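Local coordinates for family 88 glycosyl hydrolase (Bacteroides thetaiotaomicron, PDB 5NOA), which probably acts on the uronic-acid-containing glycans of plant arabinogalactans such as gum arabic, as a carbohydrate-active enzyme of the family 88 hydrolases, at residues 35-40 / 366-371; 60-65 / 82-87; 98-103 / 108-113; 172-177 / 240-245. One frame throughout, in Å; residues are numbered along the deposited sequence.

Contact 1: 35-40 / 366-371; sequences DIIHKV and LAACER
Ile37 and Ala368 meet where the helix near the N terminus of the chain lies against the helix near its C terminus. The contact across the two segments is wholly apolar and has three members. The longer branch of Ile37, CG1 and CD1, does the touching: CG1 stands 3.6 Å from CB of Ala368, and CD1 continues beyond it to within 3.9 Å of SG of Cys369. Ile37 CG1 lies anti to its own carbonyl carbon (chi1 -72°), and an extended second torsion of 162° carries the methyl out across the partner helix. CD1 also comes within 3.9 Å of the backbone N of Cys369, which brings it down onto the helix surface itself. Alanine suits this place because its single methyl adds little bulk, and the CA atoms of Ile37 and Ala368 are only 6.6 Å apart. Cysteine supplies a compact, polarisable sulfur alongside.

Backbone N-H and C=O groups pair along each helix, as in Val40 N to Ile36 O at 2.9 Å, and no hydrogen bond crosses the contact. Charged groups point to other partners: Arg371 forms a salt bridge with Glu318, and Glu370 one with Arg373.

Family 88 enzymes are (alpha/alpha)6 barrels, and here helices 29-47 and 358-377 lie side by side. Helix 56-72 packs against both, Leu71 touching Ile37 and Glu67 touching Cys369.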
loop_
_atom_site.group_PDB
_atom_site.type_symbol
_atom_site.label_atom_id
_atom_site.label_comp_id
_atom_site.label_asym_id
_atom_site.label_seq_id
_atom_site.Cartn_x
_atom_site.Cartn_y
_atom_site.Cartn_z
ATOM N N ASP A 35 18.443 0.251 -11.995
ATOM C CA ASP A 35 19.187 -0.998 -11.856
ATOM C C ASP A 35 18.782 -1.747 -10.562
ATOM O O ASP A 35 18.660 -2.978 -10.572
ATOM C CB ASP A 35 20.702 -0.744 -11.877
ATOM C CG ASP A 35 21.242 -0.334 -13.220
ATOM O OD1 ASP A 35 20.568 -0.529 -14.243
ATOM O OD2 ASP A 35 22.379 0.192 -13.234
ATOM N N ILE A 36 18.561 -1.020 -9.487
ATOM C CA ILE A 36 18.089 -1.637 -8.248
ATOM C C ILE A 36 16.703 -2.266 -8.441
ATOM O O ILE A 36 16.466 -3.398 -8.011
ATOM C CB ILE A 36 18.083 -0.600 -7.107
ATOM C CG1 ILE A 36 19.503 -0.306 -6.659
ATOM C CG2 ILE A 36 17.218 -1.060 -5.951
ATOM C CD1 ILE A 36 19.675 0.906 -5.748
ATOM N N ILE A 37 15.801 -1.552 -9.098
ATOM C CA ILE A 37 14.473 -2.094 -9.366
ATOM C C ILE A 37 14.546 -3.434 -10.106
ATOM O O ILE A 37 13.902 -4.394 -9.708
ATOM C CB ILE A 37 13.620 -1.081 -10.164
ATOM C CG1 ILE A 37 13.231 0.083 -9.254
ATOM C CG2 ILE A 37 12.361 -1.698 -10.757
ATOM C CD1 ILE A 37 12.767 1.334 -9.978
ATOM N N HIS A 38 15.373 -3.507 -11.152
ATOM C CA HIS A 38 15.493 -4.752 -11.881
ATOM C C HIS A 38 16.148 -5.860 -11.043
ATOM O O HIS A 38 15.759 -7.027 -11.113
ATOM C CB HIS A 38 16.237 -4.531 -13.191
ATOM C CG HIS A 38 15.460 -3.712 -14.152
ATOM N ND1 HIS A 38 14.139 -3.996 -14.446
ATOM C CD2 HIS A 38 15.802 -2.648 -14.909
ATOM C CE1 HIS A 38 13.704 -3.109 -15.333
ATOM N NE2 HIS A 38 14.699 -2.296 -15.644
ATOM N N LYS A 39 17.124 -5.498 -10.213
ATOM C CA LYS A 39 17.773 -6.486 -9.350
ATOM C C LYS A 39 16.762 -7.078 -8.344
ATOM O O LYS A 39 16.696 -8.271 -8.138
ATOM C CB LYS A 39 18.948 -5.843 -8.628
ATOM C CG LYS A 39 19.805 -6.792 -7.816
ATOM C CD LYS A 39 20.970 -6.054 -7.155
ATOM C CE LYS A 39 20.531 -4.886 -6.247
ATOM N NZ LYS A 39 21.327 -4.673 -4.994
ATOM N N VAL A 40 15.977 -6.212 -7.738
ATOM C CA VAL A 40 14.996 -6.588 -6.740
ATOM C C VAL A 40 13.865 -7.410 -7.352
ATOM O O VAL A 40 13.466 -8.449 -6.821
ATOM C CB VAL A 40 14.461 -5.318 -6.038
ATOM C CG1 VAL A 40 13.236 -5.582 -5.201
ATOM C CG2 VAL A 40 15.574 -4.720 -5.179
ATOM N N LEU A 366 7.434 0.223 -5.044
ATOM C CA LEU A 366 6.722 1.513 -5.128
ATOM C C LEU A 366 7.647 2.687 -4.809
ATOM O O LEU A 366 7.725 3.681 -5.533
ATOM C CB LEU A 366 5.531 1.543 -4.180
ATOM C CG LEU A 366 4.386 0.610 -4.473
ATOM C CD1 LEU A 366 3.343 0.786 -3.379
ATOM C CD2 LEU A 366 3.764 0.883 -5.820
ATOM N N ALA A 367 8.354 2.571 -3.699
ATOM C CA ALA A 367 9.283 3.627 -3.273
ATOM C C ALA A 367 10.344 3.886 -4.323
ATOM O O ALA A 367 10.639 5.040 -4.644
ATOM C CB ALA A 367 9.906 3.242 -1.975
ATOM N N ALA A 368 10.932 2.820 -4.849
ATOM C CA ALA A 368 12.004 2.970 -5.839
ATOM C C ALA A 368 11.506 3.591 -7.131
ATOM O O ALA A 368 12.173 4.458 -7.714
ATOM C CB ALA A 368 12.658 1.633 -6.097
ATOM N N CYS A 369 10.335 3.157 -7.599
ATOM C CA CYS A 369 9.821 3.695 -8.839
ATOM C C CYS A 369 9.569 5.193 -8.694
ATOM O O CYS A 369 9.840 5.971 -9.627
ATOM C CB CYS A 369 8.564 2.969 -9.263
ATOM S SG CYS A 369 8.825 1.273 -9.868
ATOM N N GLU A 370 8.969 5.586 -7.585
ATOM C CA GLU A 370 8.676 6.999 -7.385
ATOM C C GLU A 370 9.957 7.820 -7.248
ATOM O O GLU A 370 9.988 8.974 -7.689
ATOM C CB GLU A 370 7.730 7.212 -6.210
ATOM C CG GLU A 370 7.045 8.557 -6.245
ATOM C CD GLU A 370 6.161 8.779 -7.467
ATOM O OE1 GLU A 370 5.606 7.810 -8.067
ATOM O OE2 GLU A 370 6.015 9.939 -7.859
ATOM N N ARG A 371 10.998 7.220 -6.693
ATOM C CA ARG A 371 12.283 7.899 -6.652
ATOM C C ARG A 371 12.845 8.157 -8.031
ATOM O O ARG A 371 13.387 9.229 -8.282
ATOM C CB ARG A 371 13.293 7.101 -5.837
ATOM C CG ARG A 371 14.611 7.842 -5.754
ATOM C CD ARG A 371 15.468 7.391 -4.648
ATOM N NE ARG A 371 16.633 8.245 -4.479
ATOM C CZ ARG A 371 16.648 9.415 -3.844
ATOM N NH1 ARG A 371 15.592 9.928 -3.273
ATOM N NH2 ARG A 371 17.788 10.078 -3.768
#

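Contact 2: 60-65 / 82-87; sequences AYHTGN and KGWAEH
His62 and Trp84 lie face on face, an offset stack between the imidazole and the five-membered ring of the indole, with centroids 3.9 Å apart and planes at 12°. Over the indole, His62 CD2 sits 3.3 Å above the middle of the ring system, while NE2 comes to 3.3 Å from Trp84 CG. The histidine is covered on both faces: Trp84 CD2 lies toward the rim of one, and Tyr61 CD2 stands 3.8 Å above the centre of the other. His62 NE2 in turn lies at the edge of the Tyr61 ring, in its plane. Trp84 CG lies anti to the backbone N (chi1 174°), which swings the indole out toward the imidazole.

The stack joins helices 56-72 and 75-87, consecutive in the alpha-helical barrel of this family, and Thr123 and Cys120 of helix 120-130 border it. A leucine at Trp84 would probably leave one face of the imidazole poorly covered and the carbonyl of Arg53, which accepts from the indole NE1, without that donor. An aromatic ring with one N-H therefore suits the site. Histidine does too, being flat enough to fit between two rings, while its ND1 pairs with Ser81 OG, a hydroxyl shared with Asn65 ND2.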
loop_
_atom_site.group_PDB
_atom_site.type_symbol
_atom_site.label_atom_id
_atom_site.label_comp_id
_atom_site.label_asym_id
_atom_site.label_seq_id
_atom_site.Cartn_x
_atom_site.Cartn_y
_atom_site.Cartn_z
ATOM N N ALA A 60 -0.406 -7.533 -3.038
ATOM C CA ALA A 60 0.365 -6.340 -2.745
ATOM C C ALA A 60 1.655 -6.335 -3.537
ATOM O O ALA A 60 2.059 -5.303 -4.073
ATOM C CB ALA A 60 0.608 -6.200 -1.241
ATOM N N TYR A 61 2.341 -7.476 -3.612
ATOM C CA TYR A 61 3.497 -7.607 -4.487
ATOM C C TYR A 61 3.123 -7.164 -5.900
ATOM O O TYR A 61 3.856 -6.390 -6.526
ATOM C CB TYR A 61 4.077 -9.046 -4.501
ATOM C CG TYR A 61 5.010 -9.189 -5.663
ATOM C CD1 TYR A 61 6.278 -8.621 -5.656
ATOM C CD2 TYR A 61 4.571 -9.737 -6.861
ATOM C CE1 TYR A 61 7.084 -8.617 -6.791
ATOM C CE2 TYR A 61 5.372 -9.747 -7.975
ATOM C CZ TYR A 61 6.615 -9.177 -7.951
ATOM O OH TYR A 61 7.376 -9.170 -9.112
ATOM N N HIS A 62 1.999 -7.654 -6.417
ATOM C CA HIS A 62 1.632 -7.350 -7.791
ATOM C C HIS A 62 1.387 -5.872 -8.025
ATOM O O HIS A 62 1.669 -5.379 -9.118
ATOM C CB HIS A 62 0.483 -8.245 -8.273
ATOM C CG HIS A 62 0.966 -9.610 -8.626
ATOM N ND1 HIS A 62 1.577 -9.872 -9.839
ATOM C CD2 HIS A 62 1.063 -10.737 -7.870
ATOM C CE1 HIS A 62 2.019 -11.118 -9.803
ATOM N NE2 HIS A 62 1.718 -11.670 -8.635
ATOM N N THR A 63 0.916 -5.144 -7.007
ATOM C CA THR A 63 0.796 -3.708 -7.170
ATOM C C THR A 63 2.173 -3.075 -7.420
ATOM O O THR A 63 2.288 -2.120 -8.201
ATOM C CB THR A 63 0.019 -2.989 -6.064
ATOM O OG1 THR A 63 0.759 -2.961 -4.834
ATOM C CG2 THR A 63 -1.319 -3.558 -5.848
ATOM N N GLY A 64 3.199 -3.589 -6.764
ATOM C CA GLY A 64 4.542 -3.131 -6.995
ATOM C C GLY A 64 5.118 -3.562 -8.330
ATOM O O GLY A 64 5.843 -2.803 -8.997
ATOM N N ASN A 65 4.863 -4.809 -8.722
ATOM C CA ASN A 65 5.303 -5.284 -10.032
ATOM C C ASN A 65 4.691 -4.441 -11.161
ATOM O O ASN A 65 5.385 -4.081 -12.111
ATOM C CB ASN A 65 4.948 -6.751 -10.202
ATOM C CG ASN A 65 5.464 -7.309 -11.514
ATOM O OD1 ASN A 65 6.653 -7.190 -11.810
ATOM N ND2 ASN A 65 4.576 -7.902 -12.312
ATOM N N LYS A 82 0.221 -11.075 -15.485
ATOM C CA LYS A 82 -0.803 -11.753 -16.278
ATOM C C LYS A 82 -0.894 -13.223 -15.867
ATOM O O LYS A 82 -1.999 -13.760 -15.737
ATOM C CB LYS A 82 -0.484 -11.709 -17.764
ATOM C CG LYS A 82 -0.763 -10.392 -18.411
ATOM C CD LYS A 82 -0.413 -10.501 -19.874
ATOM C CE LYS A 82 -0.715 -9.231 -20.602
ATOM N NZ LYS A 82 -0.116 -9.318 -21.967
ATOM N N GLY A 83 0.250 -13.863 -15.629
ATOM C CA GLY A 83 0.229 -15.266 -15.230
ATOM C C GLY A 83 -0.467 -15.479 -13.902
ATOM O O GLY A 83 -1.232 -16.433 -13.720
ATOM N N TRP A 84 -0.242 -14.555 -12.975
ATOM C CA TRP A 84 -0.906 -14.632 -11.673
ATOM C C TRP A 84 -2.391 -14.409 -11.783
ATOM O O TRP A 84 -3.171 -15.119 -11.164
ATOM C CB TRP A 84 -0.245 -13.652 -10.721
ATOM C CG TRP A 84 -0.871 -13.492 -9.382
ATOM C CD1 TRP A 84 -0.728 -14.306 -8.302
ATOM C CD2 TRP A 84 -1.655 -12.400 -8.937
ATOM N NE1 TRP A 84 -1.358 -13.779 -7.204
ATOM C CE2 TRP A 84 -1.928 -12.597 -7.566
ATOM C CE3 TRP A 84 -2.109 -11.234 -9.541
ATOM C CZ2 TRP A 84 -2.663 -11.690 -6.816
ATOM C CZ3 TRP A 84 -2.864 -10.353 -8.803
ATOM C CH2 TRP A 84 -3.102 -10.566 -7.457
ATOM N N ALA A 85 -2.780 -13.447 -12.603
ATOM C CA ALA A 85 -4.210 -13.159 -12.794
ATOM C C ALA A 85 -4.926 -14.347 -13.411
ATOM O O ALA A 85 -6.014 -14.712 -12.969
ATOM C CB ALA A 85 -4.404 -11.894 -13.640
ATOM N N GLU A 86 -4.292 -14.962 -14.411
ATOM C CA GLU A 86 -4.851 -16.139 -15.071
ATOM C C GLU A 86 -4.948 -17.313 -14.088
ATOM O O GLU A 86 -5.978 -18.010 -14.038
ATOM C CB GLU A 86 -4.007 -16.552 -16.275
ATOM C CG GLU A 86 -4.085 -15.559 -17.448
ATOM C CD GLU A 86 -5.384 -15.559 -18.274
ATOM O OE1 GLU A 86 -6.357 -16.286 -17.964
ATOM O OE2 GLU A 86 -5.421 -14.797 -19.270
ATOM N N HIS A 87 -3.914 -17.504 -13.271
ATOM C CA HIS A 87 -3.890 -18.578 -12.294
ATOM C C HIS A 87 -5.092 -18.439 -11.336
ATOM O O HIS A 87 -5.736 -19.425 -10.967
ATOM C CB HIS A 87 -2.612 -18.528 -11.486
ATOM C CG HIS A 87 -2.552 -19.510 -10.371
ATOM N ND1 HIS A 87 -2.318 -20.852 -10.579
ATOM C CD2 HIS A 87 -2.665 -19.351 -9.038
ATOM C CE1 HIS A 87 -2.298 -21.473 -9.407
ATOM N NE2 HIS A 87 -2.519 -20.581 -8.458
#

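Contact 3: 98-103 / 108-113; sequences KANWKY and SNDYVL
Val112 is the bump and the indole of Trp101 the flat surface that receives it. Its CG1 stands 3.5 Å from the centroid of the six-membered ring and 3° off the normal, an almost ideal CH-pi contact, and CG2 lies over the pyrrole side, 3.6 Å from NE1. That NE1 hydrogen-bonds to Ser95 O. With CG1 anti to the backbone N (chi1 174°), both methyls rest on the same face. Lys98 CG covers the opposite face, so the broad tryptophan is sandwiched between aliphatic groups. Leu113 crosses it at about a right angle, setting CD1 3.9 Å from Trp101 CB.

A second fit has the aliphatic part of Lys102 draped over Tyr111: CB lies 3.9 Å from the ring centroid, 24° off the normal, and CD reaches the hydroxyl end. The lysine then bends at its last torsion, and NZ donates to Asn100 O at 2.9 Å, with a long salt bridge to Asp110 OD2.

Between these fits, Lys102 N donates to Asp110 O at 3.0 Å, while Leu113 N makes a weak bond to Lys102 O. A type I turn from Ser108 to Tyr111, then an inverse gamma turn at Tyr111, bend the later segment.

Both segments belong to the long loop between helices 75-87 and 120-130. Helix 135-149 packs against it, Tyr146 meeting Trp101 nearly perpendicularly and Val143 touching Val112.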
loop_
_atom_site.group_PDB
_atom_site.type_symbol
_atom_site.label_atom_id
_atom_site.label_comp_id
_atom_site.label_asym_id
_atom_site.label_seq_id
_atom_site.Cartn_x
_atom_site.Cartn_y
_atom_site.Cartn_z
ATOM N N LYS A 98 -23.797 -15.487 -2.363
ATOM C CA LYS A 98 -23.768 -14.151 -1.776
ATOM C C LYS A 98 -24.228 -14.138 -0.343
ATOM O O LYS A 98 -23.699 -13.355 0.441
ATOM C CB LYS A 98 -24.575 -13.160 -2.598
ATOM C CG LYS A 98 -23.917 -12.842 -3.935
ATOM C CD LYS A 98 -24.595 -11.662 -4.585
ATOM C CE LYS A 98 -24.033 -11.384 -5.959
ATOM N NZ LYS A 98 -24.800 -12.184 -6.938
ATOM N N ALA A 99 -25.176 -15.003 0.032
ATOM C CA ALA A 99 -25.628 -15.044 1.447
ATOM C C ALA A 99 -24.499 -15.442 2.417
ATOM O O ALA A 99 -24.588 -15.172 3.607
ATOM C CB ALA A 99 -26.818 -15.977 1.608
ATOM N N ASN A 100 -23.505 -16.169 1.950
ATOM C CA ASN A 100 -22.360 -16.578 2.763
ATOM C C ASN A 100 -21.231 -15.579 2.677
ATOM O O ASN A 100 -20.241 -15.802 3.366
ATOM C CB ASN A 100 -21.860 -17.986 2.358
ATOM C CG ASN A 100 -22.597 -19.110 3.082
ATOM O OD1 ASN A 100 -23.702 -18.932 3.596
ATOM N ND2 ASN A 100 -21.998 -20.276 3.094
ATOM N N TRP A 101 -21.341 -14.503 1.870
ATOM C CA TRP A 101 -20.218 -13.581 1.743
ATOM C C TRP A 101 -19.964 -12.817 3.016
ATOM O O TRP A 101 -20.871 -12.306 3.638
ATOM C CB TRP A 101 -20.372 -12.563 0.591
ATOM C CG TRP A 101 -20.322 -13.179 -0.807
ATOM C CD1 TRP A 101 -20.112 -14.499 -1.120
ATOM C CD2 TRP A 101 -20.370 -12.476 -2.033
ATOM N NE1 TRP A 101 -20.106 -14.653 -2.478
ATOM C CE2 TRP A 101 -20.230 -13.424 -3.058
ATOM C CE3 TRP A 101 -20.525 -11.118 -2.383
ATOM C CZ2 TRP A 101 -20.221 -13.065 -4.412
ATOM C CZ3 TRP A 101 -20.523 -10.771 -3.719
ATOM C CH2 TRP A 101 -20.398 -11.735 -4.721
ATOM N N LYS A 102 -18.687 -12.780 3.401
ATOM C CA LYS A 102 -18.228 -12.193 4.651
ATOM C C LYS A 102 -17.131 -11.170 4.425
ATOM O O LYS A 102 -16.446 -11.191 3.410
ATOM C CB LYS A 102 -17.781 -13.293 5.622
ATOM C CG LYS A 102 -18.946 -14.237 6.033
ATOM C CD LYS A 102 -18.524 -15.443 6.855
ATOM C CE LYS A 102 -19.660 -16.404 7.133
ATOM N NZ LYS A 102 -20.023 -17.156 5.900
ATOM N N TYR A 103 -16.992 -10.293 5.405
ATOM C CA TYR A 103 -16.002 -9.227 5.355
ATOM C C TYR A 103 -15.188 -9.009 6.598
ATOM O O TYR A 103 -14.390 -8.076 6.656
ATOM C CB TYR A 103 -16.593 -7.909 4.873
ATOM C CG TYR A 103 -17.648 -7.253 5.687
ATOM C CD1 TYR A 103 -18.975 -7.671 5.596
ATOM C CD2 TYR A 103 -17.366 -6.134 6.449
ATOM C CE1 TYR A 103 -19.973 -7.005 6.291
ATOM C CE2 TYR A 103 -18.346 -5.445 7.106
ATOM C CZ TYR A 103 -19.660 -5.878 7.031
ATOM O OH TYR A 103 -20.681 -5.206 7.662
ATOM N N SER A 108 -10.738 -18.041 3.315
ATOM C CA SER A 108 -11.480 -18.994 2.558
ATOM C C SER A 108 -12.341 -18.293 1.510
ATOM O O SER A 108 -12.441 -17.055 1.495
ATOM C CB SER A 108 -12.288 -19.872 3.498
ATOM O OG SER A 108 -13.231 -19.128 4.165
ATOM N N ASN A 109 -12.953 -19.097 0.640
ATOM C CA ASN A 109 -13.629 -18.544 -0.531
ATOM C C ASN A 109 -14.913 -17.775 -0.264
ATOM O O ASN A 109 -15.388 -17.106 -1.189
ATOM C CB ASN A 109 -13.764 -19.597 -1.630
ATOM C CG ASN A 109 -12.458 -19.776 -2.401
ATOM O OD1 ASN A 109 -11.807 -18.790 -2.823
ATOM N ND2 ASN A 109 -12.039 -21.026 -2.535
ATOM N N ASP A 110 -15.433 -17.789 0.975
ATOM C CA ASP A 110 -16.592 -16.999 1.309
ATOM C C ASP A 110 -16.240 -15.529 1.586
ATOM O O ASP A 110 -17.154 -14.714 1.704
ATOM C CB ASP A 110 -17.290 -17.533 2.588
ATOM C CG ASP A 110 -17.959 -18.863 2.409
ATOM O OD1 ASP A 110 -18.068 -19.352 1.280
ATOM O OD2 ASP A 110 -18.420 -19.396 3.450
ATOM N N TYR A 111 -14.952 -15.195 1.717
ATOM C CA TYR A 111 -14.533 -13.876 2.172
ATOM C C TYR A 111 -14.402 -12.893 1.016
ATOM O O TYR A 111 -13.432 -12.147 0.900
ATOM C CB TYR A 111 -13.276 -14.020 3.047
ATOM C CG TYR A 111 -13.708 -14.503 4.406
ATOM C CD1 TYR A 111 -13.984 -15.848 4.643
ATOM C CD2 TYR A 111 -13.908 -13.617 5.451
ATOM C CE1 TYR A 111 -14.495 -16.265 5.851
ATOM C CE2 TYR A 111 -14.400 -14.027 6.672
ATOM C CZ TYR A 111 -14.700 -15.359 6.876
ATOM O OH TYR A 111 -15.168 -15.756 8.103
ATOM N N VAL A 112 -15.443 -12.854 0.206
ATOM C CA VAL A 112 -15.462 -12.085 -1.022
ATOM C C VAL A 112 -15.513 -10.587 -0.781
ATOM O O VAL A 112 -14.984 -9.807 -1.574
ATOM C CB VAL A 112 -16.679 -12.555 -1.872
ATOM C CG1 VAL A 112 -16.876 -11.715 -3.135
ATOM C CG2 VAL A 112 -16.567 -14.018 -2.225
ATOM N N LEU A 113 -16.133 -10.196 0.323
ATOM C CA LEU A 113 -16.293 -8.784 0.683
ATOM C C LEU A 113 -15.207 -8.243 1.600
ATOM O O LEU A 113 -15.256 -7.082 2.006
ATOM C CB LEU A 113 -17.678 -8.550 1.284
ATOM C CG LEU A 113 -18.849 -8.853 0.346
ATOM C CD1 LEU A 113 -20.154 -8.726 1.123
ATOM C CD2 LEU A 113 -18.770 -7.968 -0.884
#

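Contact 4: 172-177 / 240-245; sequences LYNITK and LKDLPE
Two helix C-termini meet here, those of helices 160-176 and 226-242, where Asn174 and Tyr173 reach across to Asp242 and Pro244 in the helical barrel. Asn174 ND2 donates to the backbone O of Asp242 over 3.0 Å, with a fairly straight angle of 164° at the hydrogen. The acceptor lies in the plane of the amide, though the donor is tilted from that of the carbonyl. Asn174 CG sits anti to its carbonyl carbon (chi1 -76°), directing the amide toward the other helix end. ND2 also rests 3.6 Å from Asp242 CB, with the amide and carboxylate planes nearly perpendicular.

Beside this bond is an apolar touch, Pro244 CG 3.5 Å from Tyr173 CE2. Pro244 suits a chain leaving a helix: it has no N-H for another helical bond, and its ring disfavours helical angles at Leu243 just before it.

A leucine in place of Asn174 has no N-H to give and would probably leave the Asp242 carbonyl without its side-chain donor. Carbonyls at a helix's last turn generally lack the next turn's N-H donors, so a neutral amide fits. One straight bond and one small apolar contact imply a light, directional tie at the protein surface.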
loop_
_atom_site.group_PDB
_atom_site.type_symbol
_atom_site.label_atom_id
_atom_site.label_comp_id
_atom_site.label_asym_id
_atom_site.label_seq_id
_atom_site.Cartn_x
_atom_site.Cartn_y
_atom_site.Cartn_z
ATOM N N LEU A 172 -11.834 1.383 -10.873
ATOM C CA LEU A 172 -13.081 0.971 -11.494
ATOM C C LEU A 172 -13.931 2.148 -11.929
ATOM O O LEU A 172 -14.627 2.048 -12.926
ATOM C CB LEU A 172 -13.863 -0.013 -10.612
ATOM C CG LEU A 172 -13.199 -1.408 -10.467
ATOM C CD1 LEU A 172 -14.039 -2.207 -9.479
ATOM C CD2 LEU A 172 -13.128 -2.153 -11.793
ATOM N N TYR A 173 -13.838 3.257 -11.196
ATOM C CA TYR A 173 -14.488 4.478 -11.697
ATOM C C TYR A 173 -13.962 4.858 -13.065
ATOM O O TYR A 173 -14.715 5.166 -13.985
ATOM C CB TYR A 173 -14.355 5.655 -10.724
ATOM C CG TYR A 173 -14.920 6.893 -11.341
ATOM C CD1 TYR A 173 -16.303 7.066 -11.388
ATOM C CD2 TYR A 173 -14.120 7.806 -12.014
ATOM C CE1 TYR A 173 -16.871 8.137 -12.012
ATOM C CE2 TYR A 173 -14.664 8.869 -12.671
ATOM C CZ TYR A 173 -16.049 9.051 -12.659
ATOM O OH TYR A 173 -16.578 10.119 -13.296
ATOM N N ASN A 174 -12.651 4.876 -13.209
ATOM C CA ASN A 174 -12.097 5.370 -14.475
ATOM C C ASN A 174 -12.456 4.489 -15.651
ATOM O O ASN A 174 -12.528 4.979 -16.770
ATOM C CB ASN A 174 -10.579 5.615 -14.345
ATOM C CG ASN A 174 -10.248 6.895 -13.578
ATOM O OD1 ASN A 174 -10.999 7.847 -13.580
ATOM N ND2 ASN A 174 -9.084 6.917 -12.937
ATOM N N ILE A 175 -12.692 3.200 -15.401
ATOM C CA ILE A 175 -13.166 2.299 -16.436
ATOM C C ILE A 175 -14.654 2.452 -16.709
ATOM O O ILE A 175 -15.044 2.575 -17.860
ATOM C CB ILE A 175 -12.838 0.842 -16.076
ATOM C CG1 ILE A 175 -11.318 0.633 -16.084
ATOM C CG2 ILE A 175 -13.535 -0.122 -17.028
ATOM C CD1 ILE A 175 -10.862 -0.589 -15.336
ATOM N N THR A 176 -15.471 2.393 -15.665
ATOM C CA THR A 176 -16.926 2.321 -15.800
ATOM C C THR A 176 -17.588 3.695 -15.917
ATOM O O THR A 176 -18.704 3.806 -16.426
ATOM C CB THR A 176 -17.583 1.600 -14.591
ATOM O OG1 THR A 176 -17.389 2.377 -13.405
ATOM C CG2 THR A 176 -17.022 0.171 -14.411
ATOM N N LYS A 177 -16.951 4.717 -15.342
ATOM C CA LYS A 177 -17.552 6.035 -15.137
ATOM C C LYS A 177 -18.844 6.017 -14.316
ATOM O O LYS A 177 -19.658 6.946 -14.406
ATOM C CB LYS A 177 -17.710 6.785 -16.486
ATOM C CG LYS A 177 -16.425 6.907 -17.311
ATOM C CD LYS A 177 -15.378 7.783 -16.617
ATOM C CE LYS A 177 -14.071 7.899 -17.406
ATOM N NZ LYS A 177 -14.206 8.684 -18.665
ATOM N N LEU A 240 -5.391 9.807 -5.009
ATOM C CA LEU A 240 -5.210 11.125 -5.605
ATOM C C LEU A 240 -4.623 11.044 -6.998
ATOM O O LEU A 240 -4.854 11.958 -7.801
ATOM C CB LEU A 240 -4.357 11.986 -4.701
ATOM C CG LEU A 240 -5.077 12.366 -3.418
ATOM C CD1 LEU A 240 -4.143 13.093 -2.445
ATOM C CD2 LEU A 240 -6.326 13.194 -3.670
ATOM N N LYS A 241 -3.872 9.988 -7.298
ATOM C CA LYS A 241 -3.354 9.777 -8.654
ATOM C C LYS A 241 -4.456 9.655 -9.696
ATOM O O LYS A 241 -4.356 10.206 -10.792
ATOM C CB LYS A 241 -2.456 8.525 -8.676
ATOM C CG LYS A 241 -1.785 8.234 -9.988
ATOM C CD LYS A 241 -0.889 7.002 -9.825
ATOM C CE LYS A 241 -0.091 6.663 -11.051
ATOM N NZ LYS A 241 0.605 5.375 -10.803
ATOM N N ASP A 242 -5.514 8.928 -9.344
ATOM C CA ASP A 242 -6.531 8.570 -10.323
ATOM C C ASP A 242 -7.873 9.256 -10.171
ATOM O O ASP A 242 -8.666 9.215 -11.100
ATOM C CB ASP A 242 -6.659 7.048 -10.343
ATOM C CG ASP A 242 -5.448 6.386 -11.045
ATOM O OD1 ASP A 242 -4.817 6.991 -11.987
ATOM O OD2 ASP A 242 -5.095 5.273 -10.654
ATOM N N LEU A 243 -8.151 9.881 -9.039
ATOM C CA LEU A 243 -9.422 10.529 -8.816
ATOM C C LEU A 243 -9.599 11.706 -9.781
ATOM O O LEU A 243 -8.669 12.495 -9.968
ATOM C CB LEU A 243 -9.478 11.040 -7.374
ATOM C CG LEU A 243 -10.820 11.529 -6.862
ATOM C CD1 LEU A 243 -11.812 10.394 -6.698
ATOM C CD2 LEU A 243 -10.681 12.263 -5.551
ATOM N N PRO A 244 -10.796 11.903 -10.360
ATOM C CA PRO A 244 -10.989 13.081 -11.216
ATOM C C PRO A 244 -10.779 14.359 -10.432
ATOM O O PRO A 244 -11.153 14.432 -9.249
ATOM C CB PRO A 244 -12.442 12.987 -11.668
ATOM C CG PRO A 244 -12.855 11.625 -11.408
ATOM C CD PRO A 244 -11.979 11.043 -10.361
ATOM N N GLU A 245 -10.194 15.351 -11.094
ATOM C CA GLU A 245 -9.839 16.611 -10.440
ATOM C C GLU A 245 -11.105 17.328 -9.931
ATOM O O GLU A 245 -11.019 18.198 -9.074
ATOM C CB GLU A 245 -8.973 17.493 -11.387
ATOM C CG GLU A 245 -9.729 18.039 -12.593
ATOM C CD GLU A 245 -8.875 18.789 -13.618
ATOM O OE1 GLU A 245 -8.138 19.707 -13.192
ATOM O OE2 GLU A 245 -8.968 18.486 -14.837
#

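Overall arrangement
From the N terminus, helix 29-47 opens contact 1, which closes only at helix 358-377 near the other end of the chain. Everything else falls within that span. Contact 2 closes a short loop between the successive helices 56-72 and 75-87; contact 3 then folds the following inter-helix loop on itself; contact 4 later ties the ends of helices 160-176 and 226-242. These three follow in series, none crossing another. Contacts 1 and 2 touch, Leu366 CD2 packing 4.1 Å from Thr63 O, whereas contacts 1 and 3 lie on opposite sides of the chain's centre, their own centres about 36 Å apart.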